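Local coordinates for carbonic anhydrase (Neosartorya fumigata, PDB 6LAC), which probably catalyses the reversible hydration of carbon dioxide to hydrogencarbonate, using one zinc ion bound in each subunit, at residues Trp21-Gln27 against Ser45-Glu51; Gly33-Ser37 against His89-Ile94; Ile52-Arg56 against Thr71-Ala75; Leu58-Val63 against Pro106-Leu111. The protein carries 1 engineered substitution. All blocks are in the same frame, centred on the assembly; numbering follows the deposited sequence.

How the contacts relate
The four contacts differ in chemistry as they differ in place. Contacts 2 and 3 are buried and share the mixed sheet, in whose parallel part strands 29-34 and 52-57 are neighbours: contact 2 is held by a metal, contact 3 by apolar side chains between sheet and helix. Contact 4, partly buried, packs a loop on a helix around one indole and touches the zinc-site segments of contact 2, their centres about 12 Å apart. Contact 1, about 17 Å from the chain centre, joins two loops through a salt bridge and other polar bonds, and meets contact 3 where Leu-47 packs on Ile-52. All four also reach the second subunit.

Contact 1: Trp21-Gln27 against Ser45-Glu51; sequences WRRQPGQ and SGLPADE
Arg-22 runs beside the loop of Ser-45 to Glu-51 and ends in a two-pronged salt bridge to Glu-51. Its CB and CG pass the CD2 methyl of Leu-47, with Arg-22 CG at 3.8 Å from that carbon, the two side chains sliding past each other in opposite directions. Next along, Arg-22 CD lies 3.4 Å from Gly-46 O, and Pro-48 sets its CD over one face of the guanidinium. With CG anti to the backbone N (chi1 -157°) and the chain extended as far as NE, the group meets its acceptor side-on. Arg-22 NE donates to Glu-51 OE1 and Arg-22 NH2 to Glu-51 OE2, each at 2.8 Å, and both oxygens are taken on their syn sides although the two planes are turned 33° apart. Glu-51 OE2 is gripped a second time by Gly-26 N, also at 2.8 Å, which comes from above the carboxylate plane on the face opposite NH2. A water that accepts from Gln-27 N sits beside OE1. The example illustrates how one buried carboxylate can tie down an irregular loop. A further bond runs from Trp-21 NE1 to Ser-45 O at 2.8 Å, in the indole plane. The Trp-21 ring also packs on strand 83-89 and meets Trp-164, while Leu-47 rests on strands 29-34 and 52-57; the contact thus joins the loops that precede and follow strand 29-34.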
loop_
_atom_site.group_PDB
_atom_site.type_symbol
_atom_site.label_atom_id
_atom_site.label_comp_id
_atom_site.label_asym_id
_atom_site.label_seq_id
_atom_site.Cartn_x
_atom_site.Cartn_y
_atom_site.Cartn_z
ATOM N N TRP A 21 15.892 1.575 12.045
ATOM C CA TRP A 21 14.525 2.092 12.295
ATOM C C TRP A 21 13.828 1.402 13.460
ATOM O O TRP A 21 12.604 1.627 13.682
ATOM C CB TRP A 21 13.685 1.962 11.028
ATOM C CG TRP A 21 13.761 0.606 10.389
ATOM C CD1 TRP A 21 12.966 -0.460 10.672
ATOM C CD2 TRP A 21 14.632 0.194 9.331
ATOM N NE1 TRP A 21 13.291 -1.508 9.862
ATOM C CE2 TRP A 21 14.282 -1.132 9.019
ATOM C CE3 TRP A 21 15.652 0.806 8.610
ATOM C CZ2 TRP A 21 14.915 -1.861 8.023
ATOM C CZ3 TRP A 21 16.283 0.103 7.607
ATOM C CH2 TRP A 21 15.924 -1.229 7.342
ATOM N N ARG A 22 14.513 0.567 14.241
ATOM C CA ARG A 22 13.910 -0.006 15.464
ATOM C C ARG A 22 14.946 0.001 16.599
ATOM O O ARG A 22 15.230 -1.083 17.131
ATOM C CB ARG A 22 13.342 -1.410 15.248
ATOM C CG ARG A 22 12.276 -1.807 16.253
ATOM C CD ARG A 22 12.030 -3.272 16.464
ATOM N NE ARG A 22 10.858 -3.465 17.291
ATOM C CZ ARG A 22 10.712 -4.398 18.244
ATOM N NH1 ARG A 22 11.686 -5.248 18.520
ATOM N NH2 ARG A 22 9.608 -4.437 18.964
ATOM N N ARG A 23 15.434 1.175 16.977
ATOM C CA ARG A 23 16.363 1.271 18.146
ATOM C C ARG A 23 15.562 1.068 19.437
ATOM O O ARG A 23 16.185 0.692 20.457
ATOM C CB ARG A 23 17.160 2.578 18.111
ATOM C CG ARG A 23 17.997 2.782 16.854
ATOM C CD ARG A 23 18.989 1.682 16.535
ATOM N NE ARG A 23 19.959 2.105 15.530
ATOM C CZ ARG A 23 20.856 1.310 14.956
ATOM N NH1 ARG A 23 20.932 0.033 15.296
ATOM N NH2 ARG A 23 21.675 1.796 14.037
ATOM N N GLN A 24 14.243 1.299 19.460
ATOM C CA GLN A 24 13.414 0.906 20.634
ATOM C C GLN A 24 12.122 0.251 20.166
ATOM O O GLN A 24 11.662 0.509 19.052
ATOM C CB GLN A 24 13.129 2.111 21.526
ATOM C CG GLN A 24 12.167 3.122 20.920
ATOM C CD GLN A 24 12.249 4.466 21.612
ATOM O OE1 GLN A 24 12.981 5.354 21.186
ATOM N NE2 GLN A 24 11.498 4.625 22.691
ATOM N N PRO A 25 11.533 -0.639 20.988
ATOM C CA PRO A 25 10.255 -1.264 20.671
ATOM C C PRO A 25 9.094 -0.274 20.813
ATOM O O PRO A 25 9.266 0.793 21.414
ATOM C CB PRO A 25 10.129 -2.398 21.697
ATOM C CG PRO A 25 10.940 -1.910 22.877
ATOM C CD PRO A 25 12.085 -1.119 22.276
ATOM N N GLY A 26 7.966 -0.653 20.212
ATOM C CA GLY A 26 6.623 -0.090 20.437
ATOM C C GLY A 26 6.332 1.184 19.657
ATOM O O GLY A 26 5.358 1.830 20.008
ATOM N N GLN A 27 7.176 1.603 18.712
ATOM C CA GLN A 27 6.942 2.833 17.903
ATOM C C GLN A 27 6.364 2.387 16.566
ATOM O O GLN A 27 6.308 1.175 16.337
ATOM C CB GLN A 27 8.231 3.627 17.700
ATOM C CG GLN A 27 9.062 3.761 18.977
ATOM C CD GLN A 27 8.284 4.380 20.107
ATOM O OE1 GLN A 27 8.131 3.785 21.186
ATOM N NE2 GLN A 27 7.718 5.547 19.839
ATOM N N SER A 45 11.757 -6.996 7.698
ATOM C CA SER A 45 11.706 -5.583 8.176
ATOM C C SER A 45 12.359 -5.421 9.544
ATOM O O SER A 45 12.681 -4.268 9.915
ATOM C CB SER A 45 10.299 -5.106 8.264
ATOM O OG SER A 45 9.561 -5.799 9.253
ATOM N N GLY A 46 12.487 -6.487 10.327
ATOM C CA GLY A 46 12.932 -6.333 11.729
ATOM C C GLY A 46 11.842 -5.767 12.631
ATOM O O GLY A 46 12.159 -5.368 13.758
ATOM N N LEU A 47 10.594 -5.648 12.154
ATOM C CA LEU A 47 9.490 -5.032 12.902
ATOM C C LEU A 47 8.393 -6.047 13.136
ATOM O O LEU A 47 7.977 -6.737 12.206
ATOM C CB LEU A 47 8.912 -3.864 12.089
ATOM C CG LEU A 47 9.796 -2.629 11.918
ATOM C CD1 LEU A 47 9.242 -1.680 10.860
ATOM C CD2 LEU A 47 9.956 -1.919 13.243
ATOM N N PRO A 48 7.779 -6.067 14.315
ATOM C CA PRO A 48 6.514 -6.760 14.479
ATOM C C PRO A 48 5.415 -6.064 13.668
ATOM O O PRO A 48 5.548 -4.878 13.412
ATOM C CB PRO A 48 6.208 -6.683 15.973
ATOM C CG PRO A 48 7.010 -5.518 16.450
ATOM C CD PRO A 48 8.177 -5.310 15.506
ATOM N N ALA A 49 4.389 -6.796 13.268
ATOM C CA ALA A 49 3.318 -6.278 12.386
ATOM C C ALA A 49 2.700 -5.023 12.976
ATOM O O ALA A 49 2.297 -4.116 12.214
ATOM C CB ALA A 49 2.297 -7.364 12.166
ATOM N N ASP A 50 2.542 -4.961 14.301
ATOM C CA ASP A 50 1.812 -3.838 14.911
ATOM C C ASP A 50 2.669 -2.553 14.927
ATOM O O ASP A 50 2.085 -1.504 15.222
ATOM C CB ASP A 50 1.287 -4.194 16.316
ATOM C CG ASP A 50 2.315 -4.513 17.380
ATOM O OD1 ASP A 50 3.528 -4.398 17.140
ATOM O OD2 ASP A 50 1.866 -4.924 18.483
ATOM N N GLU A 51 3.938 -2.621 14.556
ATOM C CA GLU A 51 4.792 -1.420 14.487
ATOM C C GLU A 51 4.860 -0.899 13.049
ATOM O O GLU A 51 5.602 0.031 12.762
ATOM C CB GLU A 51 6.188 -1.733 15.024
ATOM C CG GLU A 51 6.159 -2.000 16.529
ATOM C CD GLU A 51 7.530 -2.216 17.142
ATOM O OE1 GLU A 51 8.582 -1.967 16.529
ATOM O OE2 GLU A 51 7.517 -2.713 18.315
HETATM O O HOH W 1 9.564 0.480 17.265
#

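Contact 2: Gly33-Ser37 against His89-Ile94; sequences GCSDS and HYGCHI. With ZN (zinc ion), chain C.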
loop_
_atom_site.group_PDB
_atom_site.type_symbol
_atom_site.label_atom_id
_atom_site.label_comp_id
_atom_site.label_asym_id
_atom_site.label_seq_id
_atom_site.Cartn_x
_atom_site.Cartn_y
_atom_site.Cartn_z
ATOM N N GLY A 33 6.553 0.416 0.423
ATOM C CA GLY A 33 6.918 -0.735 -0.390
ATOM C C GLY A 33 6.168 -0.676 -1.703
ATOM O O GLY A 33 5.329 0.195 -1.991
ATOM N N CYS A 34 6.472 -1.643 -2.551
ATOM C CA CYS A 34 5.904 -1.749 -3.923
ATOM C C CYS A 34 4.768 -2.768 -3.994
ATOM O O CYS A 34 4.816 -3.863 -3.422
ATOM C CB CYS A 34 6.972 -2.138 -4.917
ATOM S SG CYS A 34 6.343 -2.239 -6.620
ATOM N N SER A 35 3.731 -2.370 -4.720
ATOM C CA SER A 35 2.540 -3.215 -4.948
ATOM C C SER A 35 2.853 -4.594 -5.540
ATOM O O SER A 35 2.052 -5.505 -5.255
ATOM C CB SER A 35 1.598 -2.487 -5.825
ATOM O OG SER A 35 1.147 -1.278 -5.208
ATOM N N ASP A 36 3.913 -4.759 -6.342
ATOM C CA ASP A 36 4.172 -6.118 -6.925
ATOM C C ASP A 36 5.251 -6.846 -6.145
ATOM O O ASP A 36 5.740 -7.875 -6.636
ATOM C CB ASP A 36 4.425 -6.068 -8.433
ATOM C CG ASP A 36 5.727 -5.392 -8.826
ATOM O OD1 ASP A 36 6.626 -5.215 -7.956
ATOM O OD2 ASP A 36 5.926 -5.086 -10.000
ATOM N N SER A 37 5.546 -6.497 -4.898
ATOM C CA SER A 37 6.618 -7.190 -4.146
ATOM C C SER A 37 6.275 -8.685 -4.131
ATOM O O SER A 37 7.167 -9.509 -4.317
ATOM C CB SER A 37 6.791 -6.567 -2.819
ATOM O OG SER A 37 7.838 -7.181 -2.095
ATOM N N HIS A 89 12.460 -3.890 -4.177
ATOM C CA HIS A 89 12.587 -5.358 -4.182
ATOM C C HIS A 89 13.072 -5.839 -5.540
ATOM O O HIS A 89 12.591 -5.428 -6.564
ATOM C CB HIS A 89 11.256 -6.015 -3.754
ATOM C CG HIS A 89 10.193 -5.805 -4.738
ATOM N ND1 HIS A 89 9.790 -6.796 -5.644
ATOM C CD2 HIS A 89 9.564 -4.689 -5.118
ATOM C CE1 HIS A 89 8.916 -6.280 -6.459
ATOM N NE2 HIS A 89 8.742 -4.998 -6.161
ATOM N N TYR A 90 14.030 -6.748 -5.441
ATOM C CA TYR A 90 14.511 -7.387 -6.683
ATOM C C TYR A 90 13.387 -8.163 -7.378
ATOM O O TYR A 90 12.612 -8.845 -6.715
ATOM C CB TYR A 90 15.752 -8.223 -6.422
ATOM C CG TYR A 90 16.920 -7.433 -5.864
ATOM C CD1 TYR A 90 17.502 -6.391 -6.571
ATOM C CD2 TYR A 90 17.475 -7.768 -4.652
ATOM C CE1 TYR A 90 18.563 -5.661 -6.048
ATOM C CE2 TYR A 90 18.531 -7.055 -4.106
ATOM C CZ TYR A 90 19.092 -6.028 -4.820
ATOM O OH TYR A 90 20.172 -5.378 -4.247
ATOM N N GLY A 91 13.384 -8.072 -8.698
ATOM C CA GLY A 91 12.355 -8.700 -9.533
ATOM C C GLY A 91 11.175 -7.818 -9.816
ATOM O O GLY A 91 10.215 -8.262 -10.474
ATOM N N CYS A 92 11.144 -6.607 -9.265
ATOM C CA CYS A 92 10.097 -5.596 -9.537
ATOM C C CYS A 92 9.791 -5.529 -11.023
ATOM O O CYS A 92 10.694 -5.405 -11.827
ATOM C CB CYS A 92 10.623 -4.264 -9.028
ATOM S SG CYS A 92 9.354 -2.964 -8.985
ATOM N N HIS A 93 8.530 -5.555 -11.417
ATOM C CA HIS A 93 8.107 -5.389 -12.817
ATOM C C HIS A 93 7.939 -3.925 -13.134
ATOM O O HIS A 93 8.021 -3.492 -14.305
ATOM C CB HIS A 93 6.833 -6.189 -13.121
ATOM C CG HIS A 93 7.029 -7.641 -12.948
ATOM N ND1 HIS A 93 7.588 -8.458 -13.906
ATOM C CD2 HIS A 93 6.787 -8.433 -11.890
ATOM C CE1 HIS A 93 7.663 -9.695 -13.439
ATOM N NE2 HIS A 93 7.184 -9.706 -12.216
ATOM N N ILE A 94 7.781 -3.073 -12.126
ATOM C CA ILE A 94 7.580 -1.636 -12.364
ATOM C C ILE A 94 8.958 -0.988 -12.549
ATOM O O ILE A 94 9.166 -0.276 -13.589
ATOM C CB ILE A 94 6.693 -1.048 -11.246
ATOM C CG1 ILE A 94 5.282 -1.633 -11.291
ATOM C CG2 ILE A 94 6.679 0.456 -11.319
ATOM C CD1 ILE A 94 4.508 -1.385 -10.037
HETATM ZN ZN ZN C . 7.780 -3.742 -7.481
HETATM O O HOH W 2 9.964 -9.489 -4.728
#
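This is a metal-bridged contact, the zinc site of a beta-class carbonic anhydrase, in which the end of strand 29-34 and the turn after it face the loop that follows strand 83-89. Cys-34 and Asp-36 come from one segment, His-89 and Cys-92 from the other, and together they bind zinc. An aspartate in the fourth position is the arrangement of the closed form of this family, where the open form has a water. Asp-36 OD1 sits 1.9 Å from the zinc ion, His-89 NE2 2.1 Å and Cys-92 SG 2.3 Å. The carboxylate of Asp-36 and the imidazole of His-89 are turned 79° against each other. Holding the same metal brings Asp-36 OD1 within 2.8 Å of His-89 NE2, with no hydrogen bond between them. Further contacts brace the ligands: Cys-34 SG accepts a hydrogen bond from Asp-36 N within the type I turn, and from the second shell Ser-37 lays its CA over one face of the His-89 ring in a CH-pi contact, 3.5 Å from the centroid. On the far side of the imidazole from the metal, His-89 ND1 donates to a water that in turn lies close to Ser-37 O. Phe-53 of the second subunit packs on Asp-36. The remaining carboxylate oxygen is held as well: Asp-36 OD2 accepts from His-93 N at 3.0 Å, on its syn side but 32° out of the carboxylate plane.

Contact 3: Ile52-Arg56 against Thr71-Ala75; sequences IFEYR and TLGYA
Thr-71 opens the helical side of the contact by turning its CG2 methyl toward Tyr-55 and Phe-53. CG2 stands anti to the backbone N (OG1 chi1 -58°), which aims the methyl at the strand: it lies 3.9 Å from Tyr-55 CD1 and 4.3 Å from Phe-53 CE2. The hydroxyl of Thr-71 is satisfied within its own helix, by the carbonyl of Ser-67. One turn on, Tyr-74 brings its CD2 edge to Phe-53, with Phe-53 CZ at 3.5 Å from Tyr-74 CD2. The two side chains cross at about a right angle, while their ring planes are 36° apart, an oblique aromatic pair. Ala-75 adds its CB, 4.4 Å from Phe-53 CE2. Alternation along the strand does the rest. Phe-53 and Tyr-55 point to the helix, whereas Glu-54 points away and takes both NE and NH2 of Arg-56 on OE2 alone. The hydroxyl of Tyr-55 bonds that of Tyr-55 of the second subunit, and backbone bonds from Glu-54 and Arg-56 reach the same subunit, consistent with a sheet that continues into it at this edge strand. Strand and helix axes run antiparallel at 173°, 10.6 Å apart, as expected for the first half of a beta-alpha-beta crossover, here the one linking the parallel strands 52-57 and 83-89 by way of helix 66-77.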
loop_
_atom_site.group_PDB
_atom_site.type_symbol
_atom_site.label_atom_id
_atom_site.label_comp_id
_atom_site.label_asym_id
_atom_site.label_seq_id
_atom_site.Cartn_x
_atom_site.Cartn_y
_atom_site.Cartn_z
ATOM N N ILE A 52 4.210 -1.567 12.114
ATOM C CA ILE A 52 4.304 -1.191 10.685
ATOM C C ILE A 52 3.057 -0.385 10.299
ATOM O O ILE A 52 1.950 -0.861 10.478
ATOM C CB ILE A 52 4.503 -2.421 9.784
ATOM C CG1 ILE A 52 5.753 -3.243 10.182
ATOM C CG2 ILE A 52 4.559 -2.007 8.303
ATOM C CD1 ILE A 52 5.941 -4.555 9.390
ATOM N N PHE A 53 3.272 0.790 9.750
ATOM C CA PHE A 53 2.230 1.597 9.116
ATOM C C PHE A 53 2.627 1.580 7.646
ATOM O O PHE A 53 3.623 2.189 7.261
ATOM C CB PHE A 53 2.204 2.985 9.766
ATOM C CG PHE A 53 1.142 3.864 9.184
ATOM C CD1 PHE A 53 -0.175 3.679 9.545
ATOM C CD2 PHE A 53 1.466 4.869 8.294
ATOM C CE1 PHE A 53 -1.150 4.471 8.969
ATOM C CE2 PHE A 53 0.463 5.640 7.704
ATOM C CZ PHE A 53 -0.831 5.428 8.056
ATOM N N GLU A 54 1.889 0.816 6.843
ATOM C CA GLU A 54 2.380 0.390 5.519
ATOM C C GLU A 54 1.705 1.200 4.421
ATOM O O GLU A 54 0.447 1.138 4.332
ATOM C CB GLU A 54 2.128 -1.102 5.405
ATOM C CG GLU A 54 2.653 -1.715 4.126
ATOM C CD GLU A 54 2.442 -3.225 4.025
ATOM O OE1 GLU A 54 1.630 -3.743 4.801
ATOM O OE2 GLU A 54 3.036 -3.839 3.114
ATOM N N TYR A 55 2.481 1.813 3.550
ATOM C CA TYR A 55 1.971 2.446 2.328
ATOM C C TYR A 55 2.588 1.666 1.194
ATOM O O TYR A 55 3.818 1.620 1.036
ATOM C CB TYR A 55 2.354 3.936 2.256
ATOM C CG TYR A 55 1.776 4.623 1.039
ATOM C CD1 TYR A 55 0.393 4.661 0.864
ATOM C CD2 TYR A 55 2.554 5.132 0.026
ATOM C CE1 TYR A 55 -0.211 5.198 -0.264
ATOM C CE2 TYR A 55 1.959 5.684 -1.111
ATOM C CZ TYR A 55 0.582 5.693 -1.258
ATOM O OH TYR A 55 -0.086 6.115 -2.396
ATOM N N ARG A 56 1.757 0.979 0.418
ATOM C CA ARG A 56 2.262 0.101 -0.661
ATOM C C ARG A 56 1.713 0.582 -1.972
ATOM O O ARG A 56 0.489 0.621 -2.151
ATOM C CB ARG A 56 1.994 -1.358 -0.366
ATOM C CG ARG A 56 2.715 -2.262 -1.359
ATOM C CD ARG A 56 2.771 -3.672 -0.818
ATOM N NE ARG A 56 3.577 -3.829 0.393
ATOM C CZ ARG A 56 4.887 -4.016 0.463
ATOM N NH1 ARG A 56 5.630 -4.090 -0.613
ATOM N NH2 ARG A 56 5.444 -4.079 1.665
ATOM N N THR A 71 -0.539 10.744 3.203
ATOM C CA THR A 71 -0.013 9.568 3.927
ATOM C C THR A 71 1.182 10.018 4.780
ATOM O O THR A 71 1.256 9.699 5.973
ATOM C CB THR A 71 0.334 8.442 2.956
ATOM O OG1 THR A 71 -0.846 8.121 2.228
ATOM C CG2 THR A 71 0.805 7.227 3.713
ATOM N N LEU A 72 2.064 10.767 4.155
ATOM C CA LEU A 72 3.229 11.320 4.876
ATOM C C LEU A 72 2.727 12.227 6.007
ATOM O O LEU A 72 3.217 12.112 7.187
ATOM C CB LEU A 72 4.160 12.046 3.899
ATOM C CG LEU A 72 5.392 12.682 4.537
ATOM C CD1 LEU A 72 6.316 11.588 5.057
ATOM C CD2 LEU A 72 6.118 13.598 3.576
ATOM N N GLY A 73 1.761 13.111 5.722
ATOM C CA GLY A 73 1.230 14.035 6.727
ATOM C C GLY A 73 0.575 13.309 7.882
ATOM O O GLY A 73 0.824 13.642 9.033
ATOM N N TYR A 74 -0.223 12.290 7.629
ATOM C CA TYR A 74 -0.840 11.522 8.718
ATOM C C TYR A 74 0.241 10.852 9.584
ATOM O O TYR A 74 0.216 10.838 10.822
ATOM C CB TYR A 74 -1.807 10.480 8.146
ATOM C CG TYR A 74 -2.539 9.671 9.169
ATOM C CD1 TYR A 74 -3.621 10.207 9.865
ATOM C CD2 TYR A 74 -2.193 8.366 9.467
ATOM C CE1 TYR A 74 -4.332 9.460 10.783
ATOM C CE2 TYR A 74 -2.883 7.608 10.391
ATOM C CZ TYR A 74 -3.982 8.150 11.015
ATOM O OH TYR A 74 -4.569 7.356 11.919
ATOM N N ALA A 75 1.195 10.212 8.909
ATOM C CA ALA A 75 2.317 9.546 9.607
ATOM C C ALA A 75 3.054 10.513 10.551
ATOM O O ALA A 75 3.267 10.149 11.722
ATOM C CB ALA A 75 3.237 8.945 8.589
#

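Contact 4: Leu58-Val63 against Pro106-Leu111; sequences LGNMMV and PWSSVL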
loop_
_atom_site.group_PDB
_atom_site.type_symbol
_atom_site.label_atom_id
_atom_site.label_comp_id
_atom_site.label_asym_id
_atom_site.label_seq_id
_atom_site.Cartn_x
_atom_site.Cartn_y
_atom_site.Cartn_z
ATOM N N LEU A 58 2.767 1.927 -6.394
ATOM C CA LEU A 58 3.508 1.599 -7.623
ATOM C C LEU A 58 4.982 1.932 -7.448
ATOM O O LEU A 58 5.319 3.094 -7.213
ATOM C CB LEU A 58 2.954 2.395 -8.794
ATOM C CG LEU A 58 1.506 2.128 -9.195
ATOM C CD1 LEU A 58 1.062 3.137 -10.239
ATOM C CD2 LEU A 58 1.364 0.700 -9.710
ATOM N N GLY A 59 5.839 0.959 -7.635
ATOM C CA GLY A 59 7.292 1.195 -7.651
ATOM C C GLY A 59 7.859 1.646 -6.319
ATOM O O GLY A 59 9.000 2.126 -6.321
ATOM N N ASN A 60 7.160 1.498 -5.214
ATOM C CA ASN A 60 7.618 2.015 -3.893
ATOM C C ASN A 60 8.039 3.459 -4.070
ATOM O O ASN A 60 9.088 3.897 -3.519
ATOM C CB ASN A 60 8.684 1.153 -3.212
ATOM C CG ASN A 60 9.856 0.737 -4.065
ATOM O OD1 ASN A 60 9.815 -0.327 -4.695
ATOM N ND2 ASN A 60 10.959 1.488 -4.028
ATOM N N MET A 61 7.251 4.241 -4.787
ATOM C CA MET A 61 7.488 5.665 -5.026
ATOM C C MET A 61 6.557 6.531 -4.218
ATOM O O MET A 61 5.478 6.108 -3.819
ATOM C CB MET A 61 7.322 6.017 -6.512
ATOM C CG MET A 61 8.262 5.259 -7.423
ATOM S SD MET A 61 8.090 5.978 -9.059
ATOM C CE MET A 61 8.987 4.738 -9.974
ATOM N N MET A 62 7.071 7.694 -3.884
ATOM C CA MET A 62 6.248 8.817 -3.395
ATOM C C MET A 62 6.364 9.930 -4.432
ATOM O O MET A 62 7.474 10.403 -4.773
ATOM C CB MET A 62 6.764 9.292 -2.043
ATOM C CG MET A 62 6.721 8.199 -1.022
ATOM S SD MET A 62 5.061 7.897 -0.471
ATOM C CE MET A 62 5.087 9.137 0.842
ATOM N N VAL A 63 5.237 10.330 -4.964
ATOM C CA VAL A 63 5.185 11.309 -6.088
ATOM C C VAL A 63 4.385 12.514 -5.601
ATOM O O VAL A 63 3.841 12.513 -4.464
ATOM C CB VAL A 63 4.580 10.636 -7.334
ATOM C CG1 VAL A 63 5.363 9.403 -7.763
ATOM C CG2 VAL A 63 3.117 10.309 -7.146
ATOM N N PRO A 106 3.123 10.678 -12.919
ATOM C CA PRO A 106 4.580 10.831 -12.985
ATOM C C PRO A 106 5.470 9.607 -12.744
ATOM O O PRO A 106 6.666 9.690 -12.944
ATOM C CB PRO A 106 4.836 11.824 -11.858
ATOM C CG PRO A 106 3.765 11.515 -10.853
ATOM C CD PRO A 106 2.535 11.187 -11.672
ATOM N N TRP A 107 4.907 8.445 -12.427
ATOM C CA TRP A 107 5.683 7.203 -12.199
ATOM C C TRP A 107 6.597 6.925 -13.393
ATOM O O TRP A 107 7.804 6.647 -13.223
ATOM C CB TRP A 107 4.748 6.019 -11.904
ATOM C CG TRP A 107 3.982 6.186 -10.627
ATOM C CD1 TRP A 107 4.379 5.811 -9.378
ATOM C CD2 TRP A 107 2.756 6.916 -10.442
ATOM N NE1 TRP A 107 3.464 6.216 -8.438
ATOM C CE2 TRP A 107 2.452 6.890 -9.068
ATOM C CE3 TRP A 107 1.863 7.561 -11.304
ATOM C CZ2 TRP A 107 1.324 7.511 -8.544
ATOM C CZ3 TRP A 107 0.741 8.155 -10.783
ATOM C CH2 TRP A 107 0.494 8.169 -9.425
ATOM N N SER A 108 6.036 7.007 -14.590
ATOM C CA SER A 108 6.810 6.702 -15.811
ATOM C C SER A 108 7.899 7.757 -16.016
ATOM O O SER A 108 8.957 7.358 -16.433
ATOM C CB SER A 108 5.892 6.589 -16.982
ATOM O OG SER A 108 5.284 7.831 -17.211
ATOM N N SER A 109 7.660 9.008 -15.656
ATOM C CA SER A 109 8.671 10.103 -15.763
ATOM C C SER A 109 9.813 9.853 -14.764
ATOM O O SER A 109 11.012 10.033 -15.107
ATOM C CB SER A 109 8.073 11.461 -15.560
ATOM O OG SER A 109 6.884 11.637 -16.326
ATOM N N VAL A 110 9.501 9.426 -13.545
ATOM C CA VAL A 110 10.567 9.098 -12.552
ATOM C C VAL A 110 11.505 8.040 -13.117
ATOM O O VAL A 110 12.726 8.194 -13.051
ATOM C CB VAL A 110 9.937 8.629 -11.239
ATOM C CG1 VAL A 110 10.984 8.042 -10.289
ATOM C CG2 VAL A 110 9.167 9.791 -10.647
ATOM N N LEU A 111 10.943 6.979 -13.688
ATOM C CA LEU A 111 11.783 5.884 -14.224
ATOM C C LEU A 111 12.539 6.368 -15.478
ATOM O O LEU A 111 13.689 5.956 -15.638
ATOM C CB LEU A 111 10.897 4.668 -14.510
ATOM C CG LEU A 111 10.364 3.989 -13.257
ATOM C CD1 LEU A 111 9.418 2.878 -13.625
ATOM C CD2 LEU A 111 11.457 3.449 -12.368
HETATM O O HOH W 3 3.421 6.216 -5.581
#
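Leu-58 begins the packing by crossing the indole of Trp-107 at about a right angle. Its CD1 methyl stands over one face, 4.1 Å from the centroid of the five-membered ring and almost on the ring normal, a CH-pi contact, while Leu-58 CB touches Trp-107 CD1 at 3.7 Å. Met-61 comes next, with CG anti to its carbonyl carbon (chi1 -59°) and the chain extended beyond; this carries its sulfur past the pyrrole side of the indole. Met-61 SD reaches Trp-107 CD1 at 3.7 Å, an oblique Met-aromatic contact, and the tip of the side chain meets that of Val-110 head on. Further out, Met-61 CE lies 3.6 Å from Leu-111 CG, one residue on in the helix. The backbone of Met-61 joins in through a water that donates to Met-61 O and accepts from Trp-107 NE1 at 2.9 Å, at the edge of the ring and in its plane; the buried indole N-H is satisfied in this way. Val-63 closes the other face of the indole. Its CG1 lies 4.0 Å from the centroid of the five-membered ring, opposite Leu-58, and its CG2 is 3.6 Å from Trp-107 CZ2. Val-63 CB also meets the ring of Pro-106, which follows a cis peptide bond. An aromatic ring filled on both faces is thus the joint between loop and helix. Around it, Met-61 and Val-110 lean on helix 127-148, Val-63 touches helix 66-77, and Trp-107, near the start of helix 107-117, packs against Ala-70 of the second subunit.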